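Local structure of betaine aldehyde dehydrogenase (Staphylococcus aureus subsp. aureus COL, 4QTO) at residues T49-I53 with E207-L211; E118-K124 with W180-L185. The protein probably oxidises betaine aldehyde to glycine betaine with NAD, as a tetrameric member of the aldehyde dehydrogenase family. All blocks are in the same frame, centred on the assembly; numbering follows the deposited sequence. Where two conformers were deposited one is given.

Contact 1: residues T49-I53 with E207-L211; sequences TRDII and EITPL
R50 and I52 of strand 49-54 cover the loop E207-L211, which runs from strand 200-204 of the Rossmann-type sheet to helix 211-223. E207 ends the family's K-P-S-E sequence, whose lysine and glutamate in relatives contact the NAD ribose. R50 lies over E207 through its carbon chain and its flat head. R50 CD is 3.1 Å from E207 O. The bend at chi3 (-68°) folds the head back over E207, whose CG sits 3.5 Å above one face of the guanidinium, toward its rim. The guanidinium thus lies against the aliphatic CB and CG of E207. The E207 carboxylate is turned 67° from the guanidinium plane, and R50 NH1 stays 5.2 Å from E207 OE2. R50 NE forms a salt bridge with E66. I52 makes the apolar half. I52 CD1 touches P210 CD at 3.6 Å and also reaches E207 O. I52 CG2 is 3.8 Å from I208 O and comes near L211 CG. Polar backbone groups are joined by water: one molecule accepts from I53 N at 3.0 Å and donates to I208 O at 2.7 Å. Strand 49-54 pairs antiparallel with strand 59-65, whose I61 and F62 also touch L211. D121 of helix 111-122 packs against I52, T209 and P210.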
ATOM      1  N   THR A  49     -25.190 -17.116 -38.835  1.00 16.22           N
ATOM      2  CA  THR A  49     -23.892 -16.515 -39.116  1.00 15.23           C
ATOM      3  C   THR A  49     -24.029 -15.042 -39.410  1.00 16.36           C
ATOM      4  O   THR A  49     -25.135 -14.540 -39.649  1.00 16.54           O
ATOM      5  CB  THR A  49     -23.204 -17.195 -40.338  1.00 15.31           C
ATOM      6  OG1 THR A  49     -24.011 -17.060 -41.522  1.00 17.89           O
ATOM      7  CG2 THR A  49     -22.923 -18.666 -40.077  1.00 15.44           C
ATOM      8  N   ARG A  50     -22.884 -14.374 -39.454  1.00 17.01           N
ATOM      9  CA  ARG A  50     -22.781 -12.958 -39.731  1.00 17.48           C
ATOM     10  C   ARG A  50     -21.584 -12.696 -40.617  1.00 16.92           C
ATOM     11  O   ARG A  50     -20.510 -13.243 -40.403  1.00 16.04           O
ATOM     12  CB  ARG A  50     -22.614 -12.189 -38.408  1.00 18.39           C
ATOM     13  CG  ARG A  50     -22.280 -10.723 -38.604  1.00 18.83           C
ATOM     14  CD  ARG A  50     -22.055 -10.051 -37.260  1.00 20.18           C
ATOM     15  NE  ARG A  50     -23.310  -9.975 -36.501  1.00 18.28           N
ATOM     16  CZ  ARG A  50     -24.146  -8.971 -36.530  1.00 23.00           C
ATOM     17  NH1 ARG A  50     -23.840  -7.890 -37.245  1.00 28.67           N
ATOM     18  NH2 ARG A  50     -25.250  -9.032 -35.818  1.00 22.65           N
ATOM     19  N   ASP A  51     -21.798 -11.893 -41.656  1.00 15.65           N
ATOM     20  CA  ASP A  51     -20.728 -11.469 -42.554  1.00 16.20           C
ATOM     21  C   ASP A  51     -20.067 -10.202 -41.979  1.00 16.51           C
ATOM     22  O   ASP A  51     -20.755  -9.242 -41.580  1.00 18.53           O
ATOM     23  CB  ASP A  51     -21.270 -11.162 -43.946  1.00 19.20           C
ATOM     24  CG  ASP A  51     -21.692 -12.398 -44.707  1.00 21.66           C
ATOM     25  OD1 ASP A  51     -21.422 -13.541 -44.298  1.00 20.44           O
ATOM     26  OD2 ASP A  51     -22.307 -12.216 -45.764  1.00 23.60           O
ATOM     27  N   ILE A  52     -18.748 -10.258 -41.888  1.00 15.13           N
ATOM     28  CA  ILE A  52     -17.880  -9.218 -41.362  1.00 14.51           C
ATOM     29  C   ILE A  52     -17.366  -8.439 -42.577  1.00 17.47           C
ATOM     30  O   ILE A  52     -16.969  -9.028 -43.585  1.00 16.53           O
ATOM     31  CB  ILE A  52     -16.717  -9.837 -40.558  1.00 13.92           C
ATOM     32  CG1 ILE A  52     -17.279 -10.709 -39.441  1.00 13.45           C
ATOM     33  CG2 ILE A  52     -15.780  -8.770 -40.000  1.00 13.40           C
ATOM     34  CD1 ILE A  52     -18.292 -10.020 -38.551  1.00 14.18           C
ATOM     35  N   ILE A  53     -17.350  -7.118 -42.447  0.50 17.39           N
ATOM     36  CA  ILE A  53     -17.003  -6.213 -43.528  0.50 20.24           C
ATOM     37  C   ILE A  53     -15.715  -5.436 -43.261  0.50 20.40           C
ATOM     38  O   ILE A  53     -15.350  -5.184 -42.100  0.50 21.19           O
ATOM     39  CB  ILE A  53     -18.163  -5.199 -43.635  0.50 22.99           C
ATOM     40  CG1 ILE A  53     -19.500  -5.947 -43.828  0.50 24.10           C
ATOM     41  CG2 ILE A  53     -17.938  -4.198 -44.735  0.50 25.53           C
ATOM     42  CD1 ILE A  53     -20.730  -5.077 -43.617  0.50 24.28           C
ATOM     43  N   GLU A 207     -20.139  -7.166 -32.453  1.00 13.00           N
ATOM     44  CA  GLU A 207     -20.604  -8.052 -33.506  1.00 14.29           C
ATOM     45  C   GLU A 207     -19.962  -7.727 -34.844  1.00 14.05           C
ATOM     46  O   GLU A 207     -19.796  -8.600 -35.670  1.00 15.58           O
ATOM     47  CB  GLU A 207     -22.149  -8.036 -33.597  1.00 16.99           C
ATOM     48  CG  GLU A 207     -22.761  -6.721 -33.988  1.00 20.49           C
ATOM     49  CD  GLU A 207     -22.957  -5.760 -32.839  1.00 29.08           C
ATOM     50  OE1 GLU A 207     -22.482  -6.009 -31.689  1.00 30.50           O
ATOM     51  OE2 GLU A 207     -23.610  -4.729 -33.112  1.00 41.82           O
ATOM     52  N   ILE A 208     -19.570  -6.477 -35.052  1.00 13.44           N
ATOM     53  CA  ILE A 208     -18.996  -6.091 -36.329  1.00 13.08           C
ATOM     54  C   ILE A 208     -17.475  -6.228 -36.465  1.00 13.46           C
ATOM     55  O   ILE A 208     -16.952  -6.136 -37.568  1.00 14.44           O
ATOM     56  CB  ILE A 208     -19.417  -4.657 -36.752  1.00 14.47           C
ATOM     57  CG1 ILE A 208     -19.085  -3.626 -35.686  1.00 14.65           C
ATOM     58  CG2 ILE A 208     -20.919  -4.604 -37.038  1.00 16.39           C
ATOM     59  CD1 ILE A 208     -19.269  -2.196 -36.180  1.00 16.56           C
ATOM     60  N   THR A 209     -16.785  -6.462 -35.344  1.00 12.15           N
ATOM     61  CA  THR A 209     -15.301  -6.573 -35.332  1.00 12.12           C
ATOM     62  C   THR A 209     -14.795  -7.709 -34.436  1.00 13.26           C
ATOM     63  O   THR A 209     -14.178  -7.475 -33.405  1.00 15.00           O
ATOM     64  CB  THR A 209     -14.676  -5.270 -34.809  1.00 12.37           C
ATOM     65  OG1 THR A 209     -15.184  -5.000 -33.477  1.00 12.89           O
ATOM     66  CG2 THR A 209     -14.971  -4.103 -35.736  1.00 12.84           C
ATOM     67  N   PRO A 210     -15.028  -8.973 -34.826  1.00 12.39           N
ATOM     68  CA  PRO A 210     -14.608 -10.085 -33.974  1.00 12.16           C
ATOM     69  C   PRO A 210     -13.246 -10.698 -34.301  1.00 12.63           C
ATOM     70  O   PRO A 210     -12.799 -11.587 -33.573  1.00 11.98           O
ATOM     71  CB  PRO A 210     -15.661 -11.139 -34.316  1.00 12.47           C
ATOM     72  CG  PRO A 210     -15.898 -10.913 -35.768  1.00 13.33           C
ATOM     73  CD  PRO A 210     -15.869  -9.419 -35.950  1.00 13.67           C
ATOM     74  N   LEU A 211     -12.575 -10.238 -35.353  1.00 11.72           N
ATOM     75  CA  LEU A 211     -11.426 -10.998 -35.885  1.00 12.16           C
ATOM     76  C   LEU A 211     -10.233 -11.177 -34.946  1.00 11.52           C
ATOM     77  O   LEU A 211      -9.797 -12.316 -34.706  1.00 11.15           O
ATOM     78  CB  LEU A 211     -10.966 -10.445 -37.221  1.00 12.95           C
ATOM     79  CG  LEU A 211     -12.057 -10.370 -38.279  1.00 14.38           C
ATOM     80  CD1 LEU A 211     -11.470  -9.816 -39.574  1.00 15.88           C
ATOM     81  CD2 LEU A 211     -12.723 -11.697 -38.542  1.00 14.45           C
TER
HETATM   82  O   HOH W   1     -18.342  -5.983 -39.893  1.00 18.14           O

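Contact 2: residues E118-K124 with W180-L185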
ATOM      1  N   GLU A 118      -6.306  -6.311 -37.470  1.00 14.09           N
ATOM      2  CA  GLU A 118      -7.005  -5.217 -36.810  1.00 13.57           C
ATOM      3  C   GLU A 118      -7.301  -4.086 -37.808  1.00 13.83           C
ATOM      4  O   GLU A 118      -8.403  -3.529 -37.814  1.00 14.17           O
ATOM      5  CB  GLU A 118      -6.221  -4.698 -35.597  1.00 13.90           C
ATOM      6  CG  GLU A 118      -7.054  -3.940 -34.563  1.00 14.67           C
ATOM      7  CD  GLU A 118      -7.931  -4.865 -33.709  1.00 15.77           C
ATOM      8  OE1 GLU A 118      -8.760  -5.611 -34.254  1.00 18.17           O
ATOM      9  OE2 GLU A 118      -7.861  -4.826 -32.471  1.00 17.56           O
ATOM     10  N   THR A 119      -6.349  -3.787 -38.692  1.00 13.33           N
ATOM     11  CA  THR A 119      -6.561  -2.758 -39.707  1.00 14.49           C
ATOM     12  C   THR A 119      -7.601  -3.220 -40.712  1.00 14.05           C
ATOM     13  O   THR A 119      -8.447  -2.410 -41.163  1.00 15.27           O
ATOM     14  CB  THR A 119      -5.221  -2.402 -40.379  1.00 14.36           C
ATOM     15  OG1 THR A 119      -4.536  -1.506 -39.512  1.00 14.93           O
ATOM     16  CG2 THR A 119      -5.394  -1.744 -41.722  1.00 16.20           C
ATOM     17  N   LEU A 120      -7.583  -4.511 -41.057  1.00 14.01           N
ATOM     18  CA  LEU A 120      -8.572  -5.019 -42.010  1.00 14.98           C
ATOM     19  C   LEU A 120      -9.990  -4.891 -41.445  1.00 15.26           C
ATOM     20  O   LEU A 120     -10.914  -4.493 -42.153  1.00 15.11           O
ATOM     21  CB  LEU A 120      -8.299  -6.493 -42.339  1.00 16.42           C
ATOM     22  CG  LEU A 120      -9.188  -7.117 -43.414  1.00 17.86           C
ATOM     23  CD1 LEU A 120      -8.853  -6.535 -44.764  1.00 20.43           C
ATOM     24  CD2 LEU A 120      -8.991  -8.626 -43.425  1.00 19.32           C
ATOM     25  N   ASP A 121     -10.148  -5.238 -40.169  1.00 15.08           N
ATOM     26  CA  ASP A 121     -11.468  -5.263 -39.522  1.00 15.13           C
ATOM     27  C   ASP A 121     -11.985  -3.879 -39.138  1.00 14.07           C
ATOM     28  O   ASP A 121     -13.194  -3.595 -39.213  1.00 15.53           O
ATOM     29  CB  ASP A 121     -11.348  -6.134 -38.245  1.00 15.90           C
ATOM     30  CG  ASP A 121     -12.678  -6.820 -37.806  1.00 16.81           C
ATOM     31  OD1 ASP A 121     -13.712  -6.707 -38.500  1.00 17.16           O
ATOM     32  OD2 ASP A 121     -12.655  -7.474 -36.716  1.00 15.95           O
ATOM     33  N   THR A 122     -11.087  -3.000 -38.697  1.00 14.43           N
ATOM     34  CA  THR A 122     -11.531  -1.709 -38.146  1.00 14.51           C
ATOM     35  C   THR A 122     -11.229  -0.488 -38.987  1.00 14.91           C
ATOM     36  O   THR A 122     -11.716   0.597 -38.673  1.00 14.80           O
ATOM     37  CB  THR A 122     -10.915  -1.439 -36.767  1.00 14.89           C
ATOM     38  OG1 THR A 122      -9.504  -1.163 -36.896  1.00 14.89           O
ATOM     39  CG2 THR A 122     -11.162  -2.613 -35.807  1.00 15.71           C
ATOM     40  N   GLY A 123     -10.334  -0.631 -39.966  1.00 14.57           N
ATOM     41  CA  GLY A 123     -10.050   0.442 -40.905  1.00 15.33           C
ATOM     42  C   GLY A 123      -8.927   1.386 -40.526  1.00 15.09           C
ATOM     43  O   GLY A 123      -8.469   2.136 -41.382  1.00 15.98           O
ATOM     44  N   LYS A 124      -8.456   1.350 -39.281  1.00 15.18           N
ATOM     45  CA  LYS A 124      -7.400   2.311 -38.873  1.00 14.93           C
ATOM     46  C   LYS A 124      -6.071   1.970 -39.529  1.00 14.92           C
ATOM     47  O   LYS A 124      -5.882   0.872 -40.028  1.00 15.19           O
ATOM     48  CB  LYS A 124      -7.264   2.455 -37.354  1.00 16.11           C
ATOM     49  CG  LYS A 124      -6.626   1.304 -36.644  1.00 16.43           C
ATOM     50  CD  LYS A 124      -6.566   1.696 -35.167  1.00 18.25           C
ATOM     51  CE  LYS A 124      -5.600   0.844 -34.416  1.00 21.62           C
ATOM     52  NZ  LYS A 124      -6.007  -0.575 -34.362  1.00 22.00           N
ATOM     53  N   TRP A 180     -16.094  -1.814 -30.831  1.00 11.27           N
ATOM     54  CA  TRP A 180     -15.540  -1.979 -32.141  1.00 12.15           C
ATOM     55  C   TRP A 180     -14.347  -1.122 -32.510  1.00 12.38           C
ATOM     56  O   TRP A 180     -13.693  -1.390 -33.514  1.00 13.30           O
ATOM     57  CB  TRP A 180     -16.639  -1.763 -33.208  1.00 12.35           C
ATOM     58  CG  TRP A 180     -17.428  -0.499 -33.058  1.00 13.23           C
ATOM     59  CD1 TRP A 180     -18.684  -0.367 -32.534  1.00 14.61           C
ATOM     60  CD2 TRP A 180     -17.011   0.827 -33.434  1.00 14.17           C
ATOM     61  NE1 TRP A 180     -19.087   0.957 -32.564  1.00 16.65           N
ATOM     62  CE2 TRP A 180     -18.075   1.703 -33.118  1.00 15.35           C
ATOM     63  CE3 TRP A 180     -15.860   1.348 -34.021  1.00 15.16           C
ATOM     64  CZ2 TRP A 180     -18.019   3.056 -33.384  1.00 15.28           C
ATOM     65  CZ3 TRP A 180     -15.811   2.708 -34.280  1.00 15.34           C
ATOM     66  CH2 TRP A 180     -16.876   3.540 -33.947  1.00 15.58           C
ATOM     67  N   ASN A 181     -14.045  -0.105 -31.726  1.00 12.59           N
ATOM     68  CA  ASN A 181     -12.965   0.797 -32.142  1.00 13.54           C
ATOM     69  C   ASN A 181     -11.551   0.232 -32.000  1.00 14.03           C
ATOM     70  O   ASN A 181     -10.749   0.312 -32.952  1.00 14.81           O
ATOM     71  CB  ASN A 181     -13.121   2.197 -31.539  1.00 14.53           C
ATOM     72  CG  ASN A 181     -13.118   2.231 -30.031  1.00 15.27           C
ATOM     73  OD1 ASN A 181     -13.184   1.205 -29.330  1.00 15.93           O
ATOM     74  ND2 ASN A 181     -13.023   3.444 -29.502  1.00 15.54           N
ATOM     75  N   TYR A 182     -11.276  -0.359 -30.847  1.00 12.53           N
ATOM     76  CA  TYR A 182      -9.967  -0.980 -30.566  1.00 12.04           C
ATOM     77  C   TYR A 182     -10.279  -2.332 -29.945  1.00 11.55           C
ATOM     78  O   TYR A 182     -10.157  -2.545 -28.732  1.00 11.29           O
ATOM     79  CB  TYR A 182      -9.170  -0.120 -29.586  1.00 13.33           C
ATOM     80  CG  TYR A 182      -8.766   1.212 -30.135  1.00 15.57           C
ATOM     81  CD1 TYR A 182      -7.596   1.352 -30.809  1.00 16.53           C
ATOM     82  CD2 TYR A 182      -9.569   2.332 -29.974  1.00 15.77           C
ATOM     83  CE1 TYR A 182      -7.211   2.580 -31.339  1.00 16.41           C
ATOM     84  CE2 TYR A 182      -9.193   3.567 -30.479  1.00 17.09           C
ATOM     85  CZ  TYR A 182      -8.002   3.692 -31.140  1.00 16.77           C
ATOM     86  OH  TYR A 182      -7.595   4.906 -31.649  1.00 17.81           O
ATOM     87  N   PRO A 183     -10.692  -3.278 -30.775  1.00 11.30           N
ATOM     88  CA  PRO A 183     -11.169  -4.555 -30.242  1.00 11.99           C
ATOM     89  C   PRO A 183     -10.195  -5.334 -29.387  1.00 10.61           C
ATOM     90  O   PRO A 183     -10.533  -5.712 -28.261  1.00 10.24           O
ATOM     91  CB  PRO A 183     -11.549  -5.358 -31.500  1.00 12.24           C
ATOM     92  CG  PRO A 183     -11.778  -4.345 -32.535  1.00 13.29           C
ATOM     93  CD  PRO A 183     -10.886  -3.180 -32.223  1.00 11.74           C
ATOM     94  N   LEU A 184      -9.010  -5.587 -29.901  1.00 10.42           N
ATOM     95  CA  LEU A 184      -8.086  -6.370 -29.128  1.00 10.59           C
ATOM     96  C   LEU A 184      -7.525  -5.594 -27.946  1.00  9.68           C
ATOM     97  O   LEU A 184      -7.270  -6.184 -26.886  1.00  9.61           O
ATOM     98  CB  LEU A 184      -6.983  -6.948 -30.021  1.00 11.45           C
ATOM     99  CG  LEU A 184      -6.088  -7.956 -29.315  1.00 12.16           C
ATOM    100  CD1 LEU A 184      -6.868  -9.106 -28.710  1.00 14.69           C
ATOM    101  CD2 LEU A 184      -5.005  -8.442 -30.256  1.00 13.63           C
ATOM    102  N   LEU A 185      -7.292  -4.305 -28.102  1.00  9.77           N
ATOM    103  CA  LEU A 185      -6.769  -3.517 -27.002  1.00 10.53           C
ATOM    104  C   LEU A 185      -7.743  -3.559 -25.828  1.00 10.76           C
ATOM    105  O   LEU A 185      -7.352  -3.851 -24.687  1.00  9.43           O
ATOM    106  CB  LEU A 185      -6.541  -2.080 -27.425  1.00 11.19           C
ATOM    107  CG  LEU A 185      -6.030  -1.140 -26.351  1.00 13.55           C
ATOM    108  CD1 LEU A 185      -4.611  -1.546 -25.918  1.00 14.32           C
ATOM    109  CD2 LEU A 185      -6.070   0.294 -26.889  1.00 13.99           C
TER
HETATM  110  O   HOH W   2      -7.148  -2.863 -30.681  1.00 14.01           O
HETATM  111  O   HOH W   3      -8.617  -0.816 -34.282  1.00 16.92           O
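E118 meets the start of helix 183-197 with its carboxylate, and this is the tight side of the contact. E118 OE2 accepts from L184 N at 2.9 Å through its syn lone pair, and the bond is nearly straight (165°). A water donates to the same OE2 and accepts from L185 N, so two amides of the first helical turn are served, one directly and one through water. The amino end of the helix would probably favour a charged carboxylate here, whose OE1 is held by T212. E118 also slides along P183, with E118 OE2 3.5 Å from P183 CD. T122 fills the next place. With chi1 at 71°, T122 OG1 turns back to its own helix and bonds E118 O at 2.8 Å, from above the carbonyl plane. T122 N reaches that oxygen from the opposite face. This leaves T122 CG2 to meet P183 CD at 3.6 Å and to lie against W180 O, a buried oxygen with no polar partner in the model.

The looser side is K124 with the partly exposed Y182. The two side chains cross at about a right angle, and CE of K124 is 3.9 Å from CE1 of Y182. A second water is held by T122 OG1, K124 NZ and N181 O, and K124 NZ also forms a salt bridge with D132. N181 belongs to the family's P-W-N-Y-P sequence, whose asparagine lines the oxyanion hole in relatives; its ND2 bonds Q311 O. The contact joins the end of helix 111-122 to the start of helix 183-197. Helix 126-146 packs against E118, Y182, L184 and L185, and helix 211-223 against P183 and L184.

Contact 2 lies partly on helix 111-122, and D121 of that helix reaches contact 1. D121 OD2 probably accepts a hydrogen bond from L211 N at 3.1 Å. Contact 2 is the deeper one: most of its touching residues are buried, and a carboxylate accepts from the amides at a helix start, one of them through water. Contact 1 lies farther from the chain centre, is partly buried, and depends on aliphatic packing and one water. The two also meet where T209 packs against W180. One contact covers the loop before helix 211-223; the other holds the start of helix 183-197. Bound glycol fragments lie close to contact 2 but farther from contact 1.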